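Local coordinates for tungsten-containing formylmethanofuran dehydrogenase 2 subunit C (Methanothermobacter wolfeii, PDB 5T5I), which forms part of the tungsten-containing formylmethanofuran dehydrogenase complex, which probably reduces carbon dioxide to formylmethanofuran at the start of methanogenesis, at residues I183-V197 and G202-Q216. Residues are numbered along the deposited sequence; the frame is centred on the assembly and turned at random.
Sequences IHMNNGLIIIEGNVV and GEMAGGTIVVKGMMQ
L189 to I192 pair in parallel register with T208 to V211, as successive coils of a parallel beta-helix do; strands 170-173 and 256-261 flank the pair. Backbone hydrogen bonds alternate between the strands, and the one from I192 N to V210 O (2.8 Å) is almost straight at 179°. The match persists past the turn, where V196 N bonds to M214 O and V196 O receives Q216 N. Between these stretches N195 carries the link with its side chain: CG lies beside its own backbone N (chi1 -57°), bringing OD1 to M214 N at 2.8 Å, with the donor tilted 27° from the amide's carbonyl plane. With an alanine here, M214 N would probably lose this acceptor and the two turns would be less firmly joined.

Apolar side chains pack between the coils: M185 slides past I209 in the opposite direction, SD 3.8 Å from CG1, and V196 crosses V211 at about a right angle, CG2 3.8 Å from CG1.

E193 and K212 run side by side, and one water bridges OE2 and NZ. E203 lays CB over one face of the H184 ring, 4.0 Å from its centroid; both side chains bond to another protein chain, H184 NE2 to an acidic group and E203 OE1 to an aromatic one. At the ring's edge, in plane, a water sits 3.0 Å from H184 ND1 and donates to E203 O.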
loop_
_atom_site.group_PDB
_atom_site.type_symbol
_atom_site.label_atom_id
_atom_site.label_comp_id
_atom_site.label_asym_id
_atom_site.label_seq_id
_atom_site.Cartn_x
_atom_site.Cartn_y
_atom_site.Cartn_z
ATOM N N ILE C 183 23.244 24.529 -7.226
ATOM C CA ILE C 183 22.600 24.354 -8.543
ATOM C C ILE C 183 23.564 24.851 -9.650
ATOM O O ILE C 183 24.079 25.956 -9.545
ATOM C CB ILE C 183 21.215 25.063 -8.614
ATOM C CG1 ILE C 183 20.455 24.735 -9.937
ATOM C CG2 ILE C 183 21.323 26.584 -8.409
ATOM C CD1 ILE C 183 19.571 23.524 -9.859
ATOM N N HIS C 184 23.842 24.018 -10.664
ATOM C CA HIS C 184 24.763 24.367 -11.780
ATOM C C HIS C 184 26.181 24.737 -11.324
ATOM O O HIS C 184 26.887 25.402 -12.061
ATOM C CB HIS C 184 24.203 25.506 -12.661
ATOM C CG HIS C 184 23.073 25.127 -13.541
ATOM N ND1 HIS C 184 23.264 24.342 -14.658
ATOM C CD2 HIS C 184 21.788 25.518 -13.488
ATOM C CE1 HIS C 184 22.070 24.245 -15.224
ATOM N NE2 HIS C 184 21.163 24.961 -14.553
ATOM N N MET C 185 26.638 24.256 -10.160
ATOM C CA MET C 185 27.977 24.581 -9.669
ATOM C C MET C 185 29.048 24.014 -10.619
ATOM O O MET C 185 28.906 22.893 -11.093
ATOM C CB MET C 185 28.132 23.985 -8.244
ATOM C CG MET C 185 29.446 24.139 -7.628
ATOM S SD MET C 185 29.382 23.356 -5.982
ATOM C CE MET C 185 30.666 24.243 -5.213
ATOM N N ASN C 186 30.082 24.821 -10.916
ATOM C CA ASN C 186 31.228 24.435 -11.747
ATOM C C ASN C 186 32.481 24.173 -10.928
ATOM O O ASN C 186 33.258 23.293 -11.281
ATOM C CB ASN C 186 31.552 25.532 -12.774
ATOM C CG ASN C 186 30.617 25.558 -13.932
ATOM O OD1 ASN C 186 30.044 26.598 -14.268
ATOM N ND2 ASN C 186 30.585 24.461 -14.667
ATOM N N ASN C 187 32.737 25.008 -9.919
ATOM C CA ASN C 187 33.920 24.928 -9.051
ATOM C C ASN C 187 33.608 25.630 -7.738
ATOM O O ASN C 187 32.662 26.417 -7.662
ATOM C CB ASN C 187 35.131 25.635 -9.718
ATOM C CG ASN C 187 36.114 24.735 -10.418
ATOM O OD1 ASN C 187 37.142 24.356 -9.858
ATOM N ND2 ASN C 187 35.920 24.506 -11.707
ATOM N N GLY C 188 34.439 25.371 -6.739
ATOM C CA GLY C 188 34.306 25.960 -5.414
ATOM C C GLY C 188 33.932 24.932 -4.371
ATOM O O GLY C 188 33.888 23.724 -4.649
ATOM N N LEU C 189 33.694 25.413 -3.156
ATOM C CA LEU C 189 33.349 24.569 -2.014
ATOM C C LEU C 189 32.156 25.167 -1.268
ATOM O O LEU C 189 32.169 26.347 -0.936
ATOM C CB LEU C 189 34.575 24.413 -1.075
ATOM C CG LEU C 189 34.343 23.766 0.292
ATOM C CD1 LEU C 189 33.840 22.332 0.162
ATOM C CD2 LEU C 189 35.631 23.805 1.141
ATOM N N ILE C 190 31.124 24.354 -1.030
ATOM C CA ILE C 190 29.961 24.736 -0.230
ATOM C C ILE C 190 29.913 23.772 0.956
ATOM O O ILE C 190 29.864 22.554 0.754
ATOM C CB ILE C 190 28.634 24.704 -1.017
ATOM C CG1 ILE C 190 28.656 25.740 -2.164
ATOM C CG2 ILE C 190 27.425 24.980 -0.084
ATOM C CD1 ILE C 190 27.560 25.525 -3.214
ATOM N N ILE C 191 29.906 24.310 2.185
ATOM C CA ILE C 191 29.757 23.498 3.399
ATOM C C ILE C 191 28.433 23.909 4.074
ATOM O O ILE C 191 28.269 25.064 4.437
ATOM C CB ILE C 191 30.946 23.627 4.390
ATOM C CG1 ILE C 191 32.273 23.168 3.736
ATOM C CG2 ILE C 191 30.643 22.804 5.673
ATOM C CD1 ILE C 191 33.533 23.468 4.557
ATOM N N ILE C 192 27.523 22.959 4.270
ATOM C CA ILE C 192 26.252 23.177 4.981
ATOM C C ILE C 192 26.348 22.380 6.296
ATOM O O ILE C 192 26.387 21.146 6.280
ATOM C CB ILE C 192 25.036 22.786 4.093
ATOM C CG1 ILE C 192 24.985 23.680 2.810
ATOM C CG2 ILE C 192 23.711 22.906 4.880
ATOM C CD1 ILE C 192 24.355 23.028 1.636
ATOM N N GLU C 193 26.442 23.076 7.431
ATOM C CA GLU C 193 26.599 22.406 8.721
ATOM C C GLU C 193 25.281 21.822 9.237
ATOM O O GLU C 193 25.298 20.883 10.022
ATOM C CB GLU C 193 27.278 23.317 9.749
ATOM C CG GLU C 193 28.640 23.808 9.273
ATOM C CD GLU C 193 29.459 24.607 10.271
ATOM O OE1 GLU C 193 28.921 24.973 11.340
ATOM O OE2 GLU C 193 30.630 24.915 9.955
ATOM N N GLY C 194 24.165 22.369 8.768
ATOM C CA GLY C 194 22.833 21.903 9.099
ATOM C C GLY C 194 22.242 21.012 8.025
ATOM O O GLY C 194 22.959 20.272 7.347
ATOM N N ASN C 195 20.923 21.090 7.868
ATOM C CA ASN C 195 20.149 20.255 6.958
ATOM C C ASN C 195 19.884 20.875 5.583
ATOM O O ASN C 195 20.007 22.089 5.395
ATOM C CB ASN C 195 18.799 19.924 7.630
ATOM C CG ASN C 195 18.946 19.253 8.983
ATOM O OD1 ASN C 195 19.878 18.473 9.221
ATOM N ND2 ASN C 195 18.044 19.540 9.912
ATOM N N VAL C 196 19.478 20.007 4.629
ATOM C CA VAL C 196 19.070 20.367 3.262
ATOM C C VAL C 196 17.710 19.700 3.020
ATOM O O VAL C 196 17.561 18.514 3.307
ATOM C CB VAL C 196 20.079 19.893 2.177
ATOM C CG1 VAL C 196 19.618 20.298 0.770
ATOM C CG2 VAL C 196 21.487 20.405 2.457
ATOM N N VAL C 197 16.748 20.421 2.432
ATOM C CA VAL C 197 15.440 19.824 2.113
ATOM C C VAL C 197 15.587 18.928 0.865
ATOM O O VAL C 197 15.208 17.759 0.907
ATOM C CB VAL C 197 14.330 20.891 1.935
ATOM C CG1 VAL C 197 13.022 20.267 1.449
ATOM C CG2 VAL C 197 14.118 21.665 3.233
ATOM N N GLY C 202 22.147 19.806 -7.745
ATOM C CA GLY C 202 21.351 19.638 -8.955
ATOM C C GLY C 202 22.049 20.272 -10.143
ATOM O O GLY C 202 22.485 21.418 -10.052
ATOM N N GLU C 203 22.268 19.491 -11.206
ATOM C CA GLU C 203 22.939 19.930 -12.435
ATOM C C GLU C 203 24.387 20.454 -12.223
ATOM O O GLU C 203 24.901 21.193 -13.058
ATOM C CB GLU C 203 22.060 20.955 -13.174
ATOM C CG GLU C 203 20.753 20.349 -13.654
ATOM C CD GLU C 203 19.775 21.400 -14.125
ATOM O OE1 GLU C 203 19.048 21.960 -13.276
ATOM O OE2 GLU C 203 19.770 21.692 -15.343
ATOM N N MET C 204 25.075 20.028 -11.147
ATOM C CA MET C 204 26.457 20.462 -10.936
ATOM C C MET C 204 27.382 19.743 -11.945
ATOM O O MET C 204 27.130 18.589 -12.317
ATOM C CB MET C 204 26.921 20.220 -9.471
ATOM C CG MET C 204 27.249 18.764 -9.150
ATOM S SD MET C 204 27.657 18.383 -7.414
ATOM C CE MET C 204 28.851 19.637 -7.039
ATOM N N ALA C 205 28.423 20.452 -12.396
ATOM C CA ALA C 205 29.453 19.923 -13.306
ATOM C C ALA C 205 30.816 19.708 -12.600
ATOM O O ALA C 205 31.654 18.962 -13.096
ATOM C CB ALA C 205 29.623 20.888 -14.474
ATOM N N GLY C 206 31.010 20.341 -11.450
ATOM C CA GLY C 206 32.250 20.279 -10.682
ATOM C C GLY C 206 32.099 20.971 -9.343
ATOM O O GLY C 206 31.013 21.456 -9.011
ATOM N N GLY C 207 33.182 21.009 -8.583
ATOM C CA GLY C 207 33.180 21.569 -7.241
ATOM C C GLY C 207 32.773 20.531 -6.214
ATOM O O GLY C 207 32.493 19.368 -6.557
ATOM N N THR C 208 32.723 20.946 -4.947
ATOM C CA THR C 208 32.388 20.061 -3.829
ATOM C C THR C 208 31.313 20.668 -2.910
ATOM O O THR C 208 31.389 21.830 -2.547
ATOM C CB THR C 208 33.649 19.733 -2.996
ATOM O OG1 THR C 208 34.696 19.304 -3.849
ATOM C CG2 THR C 208 33.395 18.665 -1.954
ATOM N N ILE C 209 30.350 19.835 -2.494
ATOM C CA ILE C 209 29.307 20.203 -1.545
ATOM C C ILE C 209 29.435 19.237 -0.346
ATOM O O ILE C 209 29.448 18.017 -0.552
ATOM C CB ILE C 209 27.885 20.131 -2.166
ATOM C CG1 ILE C 209 27.772 21.081 -3.383
ATOM C CG2 ILE C 209 26.833 20.476 -1.095
ATOM C CD1 ILE C 209 26.544 20.882 -4.213
ATOM N N VAL C 210 29.496 19.768 0.880
ATOM C CA VAL C 210 29.559 18.950 2.107
ATOM C C VAL C 210 28.313 19.256 2.944
ATOM O O VAL C 210 28.076 20.419 3.273
ATOM C CB VAL C 210 30.837 19.185 2.961
ATOM C CG1 VAL C 210 30.828 18.301 4.222
ATOM C CG2 VAL C 210 32.104 18.941 2.140
ATOM N N VAL C 211 27.528 18.219 3.279
ATOM C CA VAL C 211 26.344 18.351 4.148
ATOM C C VAL C 211 26.609 17.562 5.436
ATOM O O VAL C 211 26.737 16.334 5.390
ATOM C CB VAL C 211 25.046 17.888 3.448
ATOM C CG1 VAL C 211 23.825 18.142 4.343
ATOM C CG2 VAL C 211 24.877 18.583 2.088
ATOM N N LYS C 212 26.714 18.261 6.580
ATOM C CA LYS C 212 26.957 17.626 7.886
ATOM C C LYS C 212 25.657 17.167 8.561
ATOM O O LYS C 212 25.689 16.277 9.405
ATOM C CB LYS C 212 27.718 18.549 8.831
ATOM C CG LYS C 212 29.042 19.052 8.293
ATOM C CD LYS C 212 29.794 19.788 9.404
ATOM C CE LYS C 212 31.152 20.272 8.999
ATOM N NZ LYS C 212 31.828 21.032 10.104
ATOM N N GLY C 213 24.538 17.793 8.206
ATOM C CA GLY C 213 23.226 17.412 8.715
ATOM C C GLY C 213 22.536 16.445 7.768
ATOM O O GLY C 213 23.190 15.696 7.024
ATOM N N MET C 214 21.208 16.441 7.809
ATOM C CA MET C 214 20.385 15.538 7.013
ATOM C C MET C 214 19.940 16.155 5.693
ATOM O O MET C 214 19.424 17.272 5.688
ATOM C CB MET C 214 19.130 15.151 7.829
ATOM C CG MET C 214 18.156 14.252 7.091
ATOM S SD MET C 214 16.805 13.699 8.152
ATOM C CE MET C 214 16.165 12.382 7.188
ATOM N N MET C 215 20.050 15.388 4.594
ATOM C CA MET C 215 19.472 15.760 3.292
ATOM C C MET C 215 18.145 14.979 3.274
ATOM O O MET C 215 18.182 13.748 3.306
ATOM C CB MET C 215 20.343 15.325 2.097
ATOM C CG MET C 215 21.677 16.013 2.034
ATOM S SD MET C 215 22.472 15.873 0.421
ATOM C CE MET C 215 22.549 14.149 0.226
ATOM N N GLN C 216 16.986 15.656 3.310
ATOM C CA GLN C 216 15.702 14.930 3.318
ATOM C C GLN C 216 15.509 14.095 2.036
ATOM O O GLN C 216 15.011 12.972 2.111
ATOM C CB GLN C 216 14.499 15.874 3.495
ATOM C CG GLN C 216 14.420 16.589 4.842
ATOM C CD GLN C 216 13.177 17.458 4.946
ATOM O OE1 GLN C 216 12.103 17.123 4.433
ATOM N NE2 GLN C 216 13.268 18.581 5.640
HETATM O O HOH W 1 25.754 22.817 -15.090
HETATM O O HOH W 2 36.100 21.820 -4.325
HETATM O O HOH W 3 32.760 23.475 8.572
#